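Long-range contacts in NIF3-related protein (Bacillus cereus, PDB 2GX8), which is of unknown function but binds zinc ions at the conserved dimetal motif of the NIF3 family and carries a probable regulatory domain: residues C[36-44]-C[367-375]; C[66-77]-C[382-391]. One frame throughout, in Å; residues are numbered along the deposited sequence.

In the fold
Helix 362-377 and the strand that follows it in the chain, 383-386, tie the two contacts together. Interaction 1 packs segment 36-44 against that helix; interaction 2 adds strand 383-386 to strand 66-70 as an outermost strand, within this chain, of a five-stranded sheet. Their centres lie about 16 Å apart, and they meet where Gln368 OE1 comes 3.1 Å from Ala386 N. A zinc pair, held by His92, Asp131 and Glu360 and by His93, His357 and Glu360, is bordered by interaction 2, where the Leu71 side chain is about 5 Å from a zinc ion. Interaction 1 lies farther off: the side chain of Tyr42 is about 10 Å from a bound zinc ion.

Interaction 1 of 2, residues C[36-44]-C[367-375]; sequences SLFESMYPK and VQKQLQEKV
Gln370 reaches the Tyr42 ring at its edge, where NE2 lies near the ring plane and donates to OH across 2.7 Å. The bond is bent, 144° at the hydrogen, and the amide is turned 72° from the ring. Phe38 is likewise approached at its edge: CG1 of Val367 comes within 3.8 Å of CE2, the two side chains crossing at about a right angle, while the other methyl of Val367, CG2, lies obliquely to the tyrosine ring. This is helix-layer packing over the five-stranded sheet: segment 36-44, on helix 31-38, lies beside helix 362-377, and Phe38 and Leu371 both touch Ile90 of strand 88-91. Between the two segments Met41 runs extended to its sulfur and then bends (chi3 -65°), which turns CE onto Leu371 CD1 at 4.1 Å. Its SD rests 3.7 Å from Gln370 CB and equally close to CG of Lys374, whose chain slides past the methionine in the opposite direction. Two successive bends then carry the lysine back toward Ser40, bringing CE to 3.4 Å from OG. That hydroxyl donates to Leu37 O at 2.7 Å, from above the carbonyl plane.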
loop_
_atom_site.group_PDB
_atom_site.type_symbol
_atom_site.label_atom_id
_atom_site.label_comp_id
_atom_site.label_asym_id
_atom_site.label_seq_id
_atom_site.Cartn_x
_atom_site.Cartn_y
_atom_site.Cartn_z
ATOM N N SER C 36 -20.887 -31.579 3.506
ATOM C CA SER C 36 -20.899 -31.738 2.062
ATOM C C SER C 36 -22.319 -31.587 1.499
ATOM O O SER C 36 -22.490 -31.126 0.379
ATOM C CB SER C 36 -20.298 -33.076 1.658
ATOM O OG SER C 36 -19.982 -33.063 0.291
ATOM N N LEU C 37 -23.324 -31.961 2.286
ATOM C CA LEU C 37 -24.726 -31.807 1.883
ATOM C C LEU C 37 -25.241 -30.394 2.118
ATOM O O LEU C 37 -26.218 -29.980 1.494
ATOM C CB LEU C 37 -25.632 -32.800 2.610
ATOM C CG LEU C 37 -25.560 -34.265 2.156
ATOM C CD1 LEU C 37 -26.465 -35.138 3.010
ATOM C CD2 LEU C 37 -25.951 -34.396 0.682
ATOM N N PHE C 38 -24.609 -29.664 3.036
ATOM C CA PHE C 38 -24.987 -28.284 3.317
ATOM C C PHE C 38 -24.477 -27.409 2.196
ATOM O O PHE C 38 -25.167 -26.491 1.739
ATOM C CB PHE C 38 -24.381 -27.789 4.647
ATOM C CG PHE C 38 -24.559 -26.306 4.881
ATOM C CD1 PHE C 38 -23.502 -25.415 4.672
ATOM C CD2 PHE C 38 -25.792 -25.789 5.269
ATOM C CE1 PHE C 38 -23.665 -24.033 4.861
ATOM C CE2 PHE C 38 -25.967 -24.418 5.468
ATOM C CZ PHE C 38 -24.905 -23.534 5.258
ATOM N N GLU C 39 -23.255 -27.699 1.768
ATOM C CA GLU C 39 -22.598 -26.935 0.721
ATOM C C GLU C 39 -23.211 -27.141 -0.661
ATOM O O GLU C 39 -22.934 -26.369 -1.571
ATOM C CB GLU C 39 -21.088 -27.195 0.727
ATOM C CG GLU C 39 -20.419 -26.582 1.951
ATOM C CD GLU C 39 -18.955 -26.936 2.129
ATOM O OE1 GLU C 39 -18.414 -26.589 3.205
ATOM O OE2 GLU C 39 -18.341 -27.576 1.236
ATOM N N SER C 40 -24.051 -28.161 -0.809
ATOM C CA SER C 40 -24.745 -28.371 -2.071
ATOM C C SER C 40 -25.772 -27.241 -2.240
ATOM O O SER C 40 -26.068 -26.803 -3.359
ATOM C CB SER C 40 -25.439 -29.736 -2.095
ATOM O OG SER C 40 -26.498 -29.807 -1.148
ATOM N N MET C 41 -26.298 -26.763 -1.116
ATOM C CA MET C 41 -27.281 -25.692 -1.113
ATOM C C MET C 41 -26.605 -24.324 -0.970
ATOM O O MET C 41 -27.100 -23.319 -1.467
ATOM C CB MET C 41 -28.260 -25.889 0.047
ATOM C CG MET C 41 -28.915 -27.264 0.119
ATOM S SD MET C 41 -30.119 -27.405 1.468
ATOM C CE MET C 41 -29.112 -27.243 2.939
ATOM N N TYR C 42 -25.468 -24.284 -0.292
ATOM C CA TYR C 42 -24.777 -23.026 -0.061
ATOM C C TYR C 42 -23.301 -23.147 -0.399
ATOM O O TYR C 42 -22.470 -23.186 0.517
ATOM C CB TYR C 42 -24.963 -22.597 1.410
ATOM C CG TYR C 42 -26.417 -22.357 1.763
ATOM C CD1 TYR C 42 -27.193 -23.344 2.385
ATOM C CD2 TYR C 42 -27.021 -21.154 1.443
ATOM C CE1 TYR C 42 -28.533 -23.125 2.672
ATOM C CE2 TYR C 42 -28.342 -20.920 1.722
ATOM C CZ TYR C 42 -29.097 -21.895 2.338
ATOM O OH TYR C 42 -30.427 -21.611 2.593
ATOM N N PRO C 43 -22.964 -23.215 -1.707
ATOM C CA PRO C 43 -21.559 -23.360 -2.110
ATOM C C PRO C 43 -20.631 -22.211 -1.699
ATOM O O PRO C 43 -21.061 -21.059 -1.649
ATOM C CB PRO C 43 -21.633 -23.490 -3.637
ATOM C CG PRO C 43 -22.957 -22.984 -4.011
ATOM C CD PRO C 43 -23.870 -23.203 -2.870
ATOM N N LYS C 44 -19.366 -22.546 -1.421
ATOM C CA LYS C 44 -18.340 -21.584 -0.971
ATOM C C LYS C 44 -17.907 -20.527 -2.000
ATOM O O LYS C 44 -17.356 -19.500 -1.624
ATOM C CB LYS C 44 -17.109 -22.325 -0.425
ATOM C CG LYS C 44 -17.305 -23.005 0.930
ATOM C CD LYS C 44 -16.101 -23.890 1.259
ATOM C CE LYS C 44 -16.177 -24.425 2.677
ATOM N NZ LYS C 44 -15.221 -25.566 2.948
ATOM N N VAL C 367 -32.658 -22.873 7.387
ATOM C CA VAL C 367 -31.575 -23.819 7.122
ATOM C C VAL C 367 -31.867 -25.162 7.781
ATOM O O VAL C 367 -31.530 -26.195 7.223
ATOM C CB VAL C 367 -30.206 -23.268 7.571
ATOM C CG1 VAL C 367 -29.135 -24.362 7.586
ATOM C CG2 VAL C 367 -29.786 -22.121 6.663
ATOM N N GLN C 368 -32.500 -25.137 8.956
ATOM C CA GLN C 368 -32.901 -26.372 9.651
ATOM C C GLN C 368 -33.833 -27.216 8.785
ATOM O O GLN C 368 -33.661 -28.434 8.723
ATOM C CB GLN C 368 -33.585 -26.079 10.987
ATOM C CG GLN C 368 -34.136 -27.314 11.703
ATOM C CD GLN C 368 -35.185 -26.981 12.781
ATOM O OE1 GLN C 368 -35.125 -27.505 13.902
ATOM N NE2 GLN C 368 -36.147 -26.099 12.444
ATOM N N LYS C 369 -34.813 -26.582 8.128
ATOM C CA LYS C 369 -35.746 -27.333 7.275
ATOM C C LYS C 369 -34.981 -27.917 6.087
ATOM O O LYS C 369 -34.908 -29.142 5.925
ATOM C CB LYS C 369 -36.932 -26.486 6.771
ATOM C CG LYS C 369 -37.795 -27.300 5.770
ATOM C CD LYS C 369 -38.747 -26.524 4.800
ATOM C CE LYS C 369 -40.193 -26.304 5.314
ATOM N NZ LYS C 369 -40.331 -25.300 6.428
ATOM N N GLN C 370 -34.425 -27.024 5.269
ATOM C CA GLN C 370 -33.615 -27.379 4.108
ATOM C C GLN C 370 -32.661 -28.535 4.408
ATOM O O GLN C 370 -32.680 -29.538 3.710
ATOM C CB GLN C 370 -32.795 -26.168 3.629
ATOM C CG GLN C 370 -33.562 -25.114 2.837
ATOM C CD GLN C 370 -32.783 -23.794 2.662
ATOM O OE1 GLN C 370 -32.842 -23.147 1.609
ATOM N NE2 GLN C 370 -32.049 -23.401 3.690
ATOM N N LEU C 371 -31.847 -28.401 5.457
ATOM C CA LEU C 371 -30.868 -29.437 5.800
ATOM C C LEU C 371 -31.495 -30.741 6.293
ATOM O O LEU C 371 -31.047 -31.812 5.899
ATOM C CB LEU C 371 -29.792 -28.924 6.774
ATOM C CG LEU C 371 -28.568 -29.836 6.977
ATOM C CD1 LEU C 371 -27.799 -30.036 5.660
ATOM C CD2 LEU C 371 -27.631 -29.344 8.076
ATOM N N GLN C 372 -32.523 -30.671 7.137
ATOM C CA GLN C 372 -33.200 -31.891 7.591
ATOM C C GLN C 372 -33.719 -32.665 6.375
ATOM O O GLN C 372 -33.625 -33.882 6.311
ATOM C CB GLN C 372 -34.383 -31.559 8.492
ATOM C CG GLN C 372 -34.980 -32.760 9.189
ATOM C CD GLN C 372 -34.092 -33.299 10.298
ATOM O OE1 GLN C 372 -33.553 -34.403 10.194
ATOM N NE2 GLN C 372 -33.910 -32.506 11.356
ATOM N N GLU C 373 -34.259 -31.933 5.410
ATOM C CA GLU C 373 -34.809 -32.470 4.170
ATOM C C GLU C 373 -33.747 -33.259 3.374
ATOM O O GLU C 373 -34.032 -34.351 2.869
ATOM C CB GLU C 373 -35.361 -31.281 3.373
ATOM C CG GLU C 373 -36.350 -31.541 2.266
ATOM C CD GLU C 373 -37.035 -30.249 1.784
ATOM O OE1 GLU C 373 -37.050 -29.228 2.517
ATOM O OE2 GLU C 373 -37.582 -30.270 0.663
ATOM N N LYS C 374 -32.527 -32.723 3.287
ATOM C CA LYS C 374 -31.418 -33.376 2.567
ATOM C C LYS C 374 -30.902 -34.626 3.274
ATOM O O LYS C 374 -30.570 -35.617 2.629
ATOM C CB LYS C 374 -30.237 -32.415 2.379
ATOM C CG LYS C 374 -30.534 -31.121 1.604
ATOM C CD LYS C 374 -30.660 -31.298 0.086
ATOM C CE LYS C 374 -29.315 -31.640 -0.531
ATOM N NZ LYS C 374 -29.361 -31.587 -2.010
ATOM N N VAL C 375 -30.815 -34.569 4.599
ATOM C CA VAL C 375 -30.306 -35.704 5.363
ATOM C C VAL C 375 -31.351 -36.803 5.440
ATOM O O VAL C 375 -31.011 -37.966 5.683
ATOM C CB VAL C 375 -29.738 -35.311 6.790
ATOM C CG1 VAL C 375 -28.800 -34.130 6.676
ATOM C CG2 VAL C 375 -30.834 -34.999 7.810
#

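Interaction 2 of 2, residues C[66-77]-C[382-391]; sequences HVLIALDVTEEV and VHIHASQLHT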
loop_
_atom_site.group_PDB
_atom_site.type_symbol
_atom_site.label_atom_id
_atom_site.label_comp_id
_atom_site.label_asym_id
_atom_site.label_seq_id
_atom_site.Cartn_x
_atom_site.Cartn_y
_atom_site.Cartn_z
ATOM N N HIS C 66 -26.443 -35.212 16.049
ATOM C CA HIS C 66 -27.234 -33.986 16.175
ATOM C C HIS C 66 -26.431 -32.788 15.745
ATOM O O HIS C 66 -25.252 -32.700 16.060
ATOM C CB HIS C 66 -27.622 -33.716 17.624
ATOM C CG HIS C 66 -28.585 -34.698 18.206
ATOM N ND1 HIS C 66 -28.185 -35.903 18.747
ATOM C CD2 HIS C 66 -29.924 -34.629 18.386
ATOM C CE1 HIS C 66 -29.243 -36.549 19.199
ATOM N NE2 HIS C 66 -30.309 -35.796 18.995
ATOM N N VAL C 67 -27.086 -31.858 15.055
ATOM C CA VAL C 67 -26.453 -30.611 14.569
ATOM C C VAL C 67 -27.301 -29.403 14.993
ATOM O O VAL C 67 -28.531 -29.506 15.043
ATOM C CB VAL C 67 -26.336 -30.619 13.018
ATOM C CG1 VAL C 67 -25.446 -29.528 12.512
ATOM C CG2 VAL C 67 -25.786 -31.996 12.530
ATOM N N LEU C 68 -26.652 -28.260 15.280
ATOM C CA LEU C 68 -27.370 -27.047 15.666
ATOM C C LEU C 68 -27.171 -25.907 14.652
ATOM O O LEU C 68 -26.024 -25.583 14.276
ATOM C CB LEU C 68 -26.909 -26.563 17.053
ATOM C CG LEU C 68 -27.645 -25.400 17.731
ATOM C CD1 LEU C 68 -29.075 -25.795 18.089
ATOM C CD2 LEU C 68 -26.904 -24.944 18.991
ATOM N N ILE C 69 -28.272 -25.301 14.214
ATOM C CA ILE C 69 -28.163 -24.163 13.337
ATOM C C ILE C 69 -28.254 -22.914 14.221
ATOM O O ILE C 69 -29.212 -22.755 14.995
ATOM C CB ILE C 69 -29.265 -24.122 12.272
ATOM C CG1 ILE C 69 -29.465 -25.505 11.629
ATOM C CG2 ILE C 69 -28.903 -23.128 11.204
ATOM C CD1 ILE C 69 -28.213 -26.016 10.944
ATOM N N ALA C 70 -27.260 -22.033 14.098
ATOM C CA ALA C 70 -27.221 -20.793 14.881
ATOM C C ALA C 70 -26.973 -19.587 14.008
ATOM O O ALA C 70 -26.503 -19.726 12.882
ATOM C CB ALA C 70 -26.115 -20.874 15.956
ATOM N N LEU C 71 -27.289 -18.405 14.542
ATOM C CA LEU C 71 -26.957 -17.157 13.881
ATOM C C LEU C 71 -25.617 -16.687 14.506
ATOM O O LEU C 71 -24.593 -16.572 13.817
ATOM C CB LEU C 71 -28.093 -16.134 14.022
ATOM C CG LEU C 71 -27.800 -14.691 13.575
ATOM C CD1 LEU C 71 -27.531 -14.642 12.101
ATOM C CD2 LEU C 71 -28.925 -13.731 13.918
ATOM N N ASP C 72 -25.616 -16.476 15.821
ATOM C CA ASP C 72 -24.441 -16.067 16.575
ATOM C C ASP C 72 -24.030 -17.205 17.490
ATOM O O ASP C 72 -24.906 -17.812 18.128
ATOM C CB ASP C 72 -24.824 -14.874 17.439
ATOM C CG ASP C 72 -25.335 -13.726 16.613
ATOM O OD1 ASP C 72 -24.583 -13.356 15.690
ATOM O OD2 ASP C 72 -26.456 -13.186 16.869
ATOM N N VAL C 73 -22.727 -17.520 17.543
ATOM C CA VAL C 73 -22.287 -18.538 18.473
ATOM C C VAL C 73 -21.882 -17.878 19.771
ATOM O O VAL C 73 -20.732 -17.524 19.959
ATOM C CB VAL C 73 -21.118 -19.391 17.954
ATOM C CG1 VAL C 73 -20.767 -20.460 18.972
ATOM C CG2 VAL C 73 -21.457 -20.016 16.612
ATOM N N THR C 74 -22.842 -17.673 20.656
ATOM C CA THR C 74 -22.576 -17.078 21.973
ATOM C C THR C 74 -22.358 -18.257 22.903
ATOM O O THR C 74 -22.541 -19.400 22.490
ATOM C CB THR C 74 -23.797 -16.319 22.466
ATOM O OG1 THR C 74 -24.889 -17.240 22.588
ATOM C CG2 THR C 74 -24.191 -15.258 21.458
ATOM N N GLU C 75 -21.978 -18.012 24.153
ATOM C CA GLU C 75 -21.758 -19.126 25.064
ATOM C C GLU C 75 -23.057 -19.903 25.374
ATOM O O GLU C 75 -23.030 -21.136 25.452
ATOM C CB GLU C 75 -21.031 -18.704 26.338
ATOM C CG GLU C 75 -20.377 -19.902 27.012
ATOM C CD GLU C 75 -19.461 -19.531 28.140
ATOM O OE1 GLU C 75 -19.333 -18.322 28.419
ATOM O OE2 GLU C 75 -18.860 -20.448 28.746
ATOM N N GLU C 76 -24.182 -19.181 25.486
ATOM C CA GLU C 76 -25.477 -19.792 25.782
ATOM C C GLU C 76 -25.892 -20.713 24.651
ATOM O O GLU C 76 -26.585 -21.700 24.889
ATOM C CB GLU C 76 -26.573 -18.754 26.061
ATOM C CG GLU C 76 -26.465 -17.970 27.376
ATOM C CD GLU C 76 -25.373 -16.882 27.388
ATOM O OE1 GLU C 76 -24.897 -16.465 26.304
ATOM O OE2 GLU C 76 -24.996 -16.427 28.499
ATOM N N VAL C 77 -25.486 -20.384 23.424
ATOM C CA VAL C 77 -25.770 -21.234 22.248
ATOM C C VAL C 77 -24.956 -22.544 22.337
ATOM O O VAL C 77 -25.462 -23.625 21.996
ATOM C CB VAL C 77 -25.511 -20.502 20.893
ATOM C CG1 VAL C 77 -25.484 -21.490 19.723
ATOM C CG2 VAL C 77 -26.538 -19.420 20.651
ATOM N N VAL C 382 -29.542 -38.256 11.470
ATOM C CA VAL C 382 -29.164 -36.990 12.105
ATOM C C VAL C 382 -30.402 -36.147 12.360
ATOM O O VAL C 382 -31.275 -36.034 11.503
ATOM C CB VAL C 382 -28.249 -36.076 11.231
ATOM C CG1 VAL C 382 -27.521 -35.091 12.128
ATOM C CG2 VAL C 382 -27.226 -36.843 10.469
ATOM N N HIS C 383 -30.448 -35.532 13.534
ATOM C CA HIS C 383 -31.520 -34.637 13.913
ATOM C C HIS C 383 -30.926 -33.216 13.824
ATOM O O HIS C 383 -29.924 -32.926 14.462
ATOM C CB HIS C 383 -31.944 -34.959 15.348
ATOM C CG HIS C 383 -33.250 -34.344 15.767
ATOM N ND1 HIS C 383 -33.558 -33.011 15.562
ATOM C CD2 HIS C 383 -34.299 -34.867 16.450
ATOM C CE1 HIS C 383 -34.753 -32.750 16.064
ATOM N NE2 HIS C 383 -35.220 -33.857 16.618
ATOM N N ILE C 384 -31.511 -32.333 13.023
ATOM C CA ILE C 384 -31.003 -30.958 12.926
ATOM C C ILE C 384 -31.848 -30.075 13.850
ATOM O O ILE C 384 -33.060 -30.276 13.957
ATOM C CB ILE C 384 -31.061 -30.413 11.458
ATOM C CG1 ILE C 384 -30.535 -31.444 10.438
ATOM C CG2 ILE C 384 -30.397 -29.054 11.324
ATOM C CD1 ILE C 384 -29.118 -31.905 10.629
ATOM N N HIS C 385 -31.227 -29.109 14.529
ATOM C CA HIS C 385 -31.981 -28.244 15.427
ATOM C C HIS C 385 -31.785 -26.778 15.090
ATOM O O HIS C 385 -30.733 -26.384 14.595
ATOM C CB HIS C 385 -31.566 -28.459 16.874
ATOM C CG HIS C 385 -31.537 -29.890 17.306
ATOM N ND1 HIS C 385 -32.601 -30.507 17.934
ATOM C CD2 HIS C 385 -30.555 -30.821 17.228
ATOM C CE1 HIS C 385 -32.276 -31.755 18.219
ATOM N NE2 HIS C 385 -31.044 -31.974 17.794
ATOM N N ALA C 386 -32.811 -25.978 15.358
ATOM C CA ALA C 386 -32.749 -24.536 15.179
ATOM C C ALA C 386 -32.678 -23.913 16.563
ATOM O O ALA C 386 -33.645 -23.967 17.312
ATOM C CB ALA C 386 -33.963 -24.047 14.468
ATOM N N SER C 387 -31.525 -23.341 16.900
ATOM C CA SER C 387 -31.305 -22.681 18.187
ATOM C C SER C 387 -32.455 -21.779 18.586
ATOM O O SER C 387 -32.923 -20.962 17.790
ATOM C CB SER C 387 -30.050 -21.849 18.116
ATOM O OG SER C 387 -29.776 -21.269 19.374
ATOM N N GLN C 388 -32.903 -21.924 19.825
ATOM C CA GLN C 388 -34.057 -21.187 20.305
ATOM C C GLN C 388 -33.681 -19.854 20.929
ATOM O O GLN C 388 -34.522 -18.946 21.065
ATOM C CB GLN C 388 -34.806 -22.023 21.342
ATOM C CG GLN C 388 -35.333 -23.366 20.876
ATOM C CD GLN C 388 -36.582 -23.272 20.016
ATOM O OE1 GLN C 388 -36.558 -22.769 18.887
ATOM N NE2 GLN C 388 -37.679 -23.815 20.534
ATOM N N LEU C 389 -32.414 -19.740 21.300
ATOM C CA LEU C 389 -31.926 -18.561 21.983
ATOM C C LEU C 389 -32.024 -17.278 21.172
ATOM O O LEU C 389 -31.751 -17.245 19.980
ATOM C CB LEU C 389 -30.508 -18.801 22.485
ATOM C CG LEU C 389 -30.512 -20.088 23.306
ATOM C CD1 LEU C 389 -29.162 -20.321 23.909
ATOM C CD2 LEU C 389 -31.596 -20.071 24.400
ATOM N N HIS C 390 -32.444 -16.231 21.855
ATOM C CA HIS C 390 -32.589 -14.925 21.274
ATOM C C HIS C 390 -31.238 -14.193 21.411
ATOM O O HIS C 390 -30.754 -14.009 22.529
ATOM C CB HIS C 390 -33.691 -14.197 22.040
ATOM C CG HIS C 390 -33.991 -12.835 21.511
ATOM N ND1 HIS C 390 -34.736 -12.628 20.367
ATOM C CD2 HIS C 390 -33.646 -11.607 21.964
ATOM C CE1 HIS C 390 -34.835 -11.331 20.137
ATOM N NE2 HIS C 390 -34.187 -10.689 21.093
ATOM N N THR C 391 -30.633 -13.768 20.304
ATOM C CA THR C 391 -29.317 -13.127 20.398
ATOM C C THR C 391 -29.215 -11.670 19.948
ATOM O O THR C 391 -28.129 -11.221 19.604
ATOM C CB THR C 391 -28.232 -13.934 19.653
ATOM O OG1 THR C 391 -28.633 -14.102 18.288
ATOM C CG2 THR C 391 -28.032 -15.312 20.285
#
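Parallel strand pairing joins these segments: strand 383-386 lies along strand 66-70 as an outermost strand, within this chain, of a mixed five-stranded sheet. Val67 and Ile69 use both N and O, and His385 answers with both of its own: Val67 N bonds to His383 O, His385 N to Val67 O, Ile69 N to His385 O at 2.7 Å, and Ser387 N extends the pairing to Ile69 O. One face is apolar. There Val67 and Ile384 lie side by side, pointing the same way, with CG2 of Val67 3.8 Å from CD1 of Ile384; helix 362-377 covers this face through Met363 and Val367, which touch Ile69. On the other face sit three histidines. With CG opposite the carbonyl carbon (chi1 -50°), the His385 ring meets that of His66 rim to rim, planes 15° apart. The His383 ring instead overlaps the rim of His385, its ND1 3.2 Å above that ring's plane and donating to Ile384 O from well above the carbonyl plane. Past the strands the two segments converge near the zinc pair. Asp72 is a second-shell residue here, its OD1 bonded to the zinc ligand His93, while OD2 is also bonded to Tyr339 OH of the second subunit. Thr391 OG1 donates to this OD2 at 2.8 Å, on the anti lone pair, away from OD1.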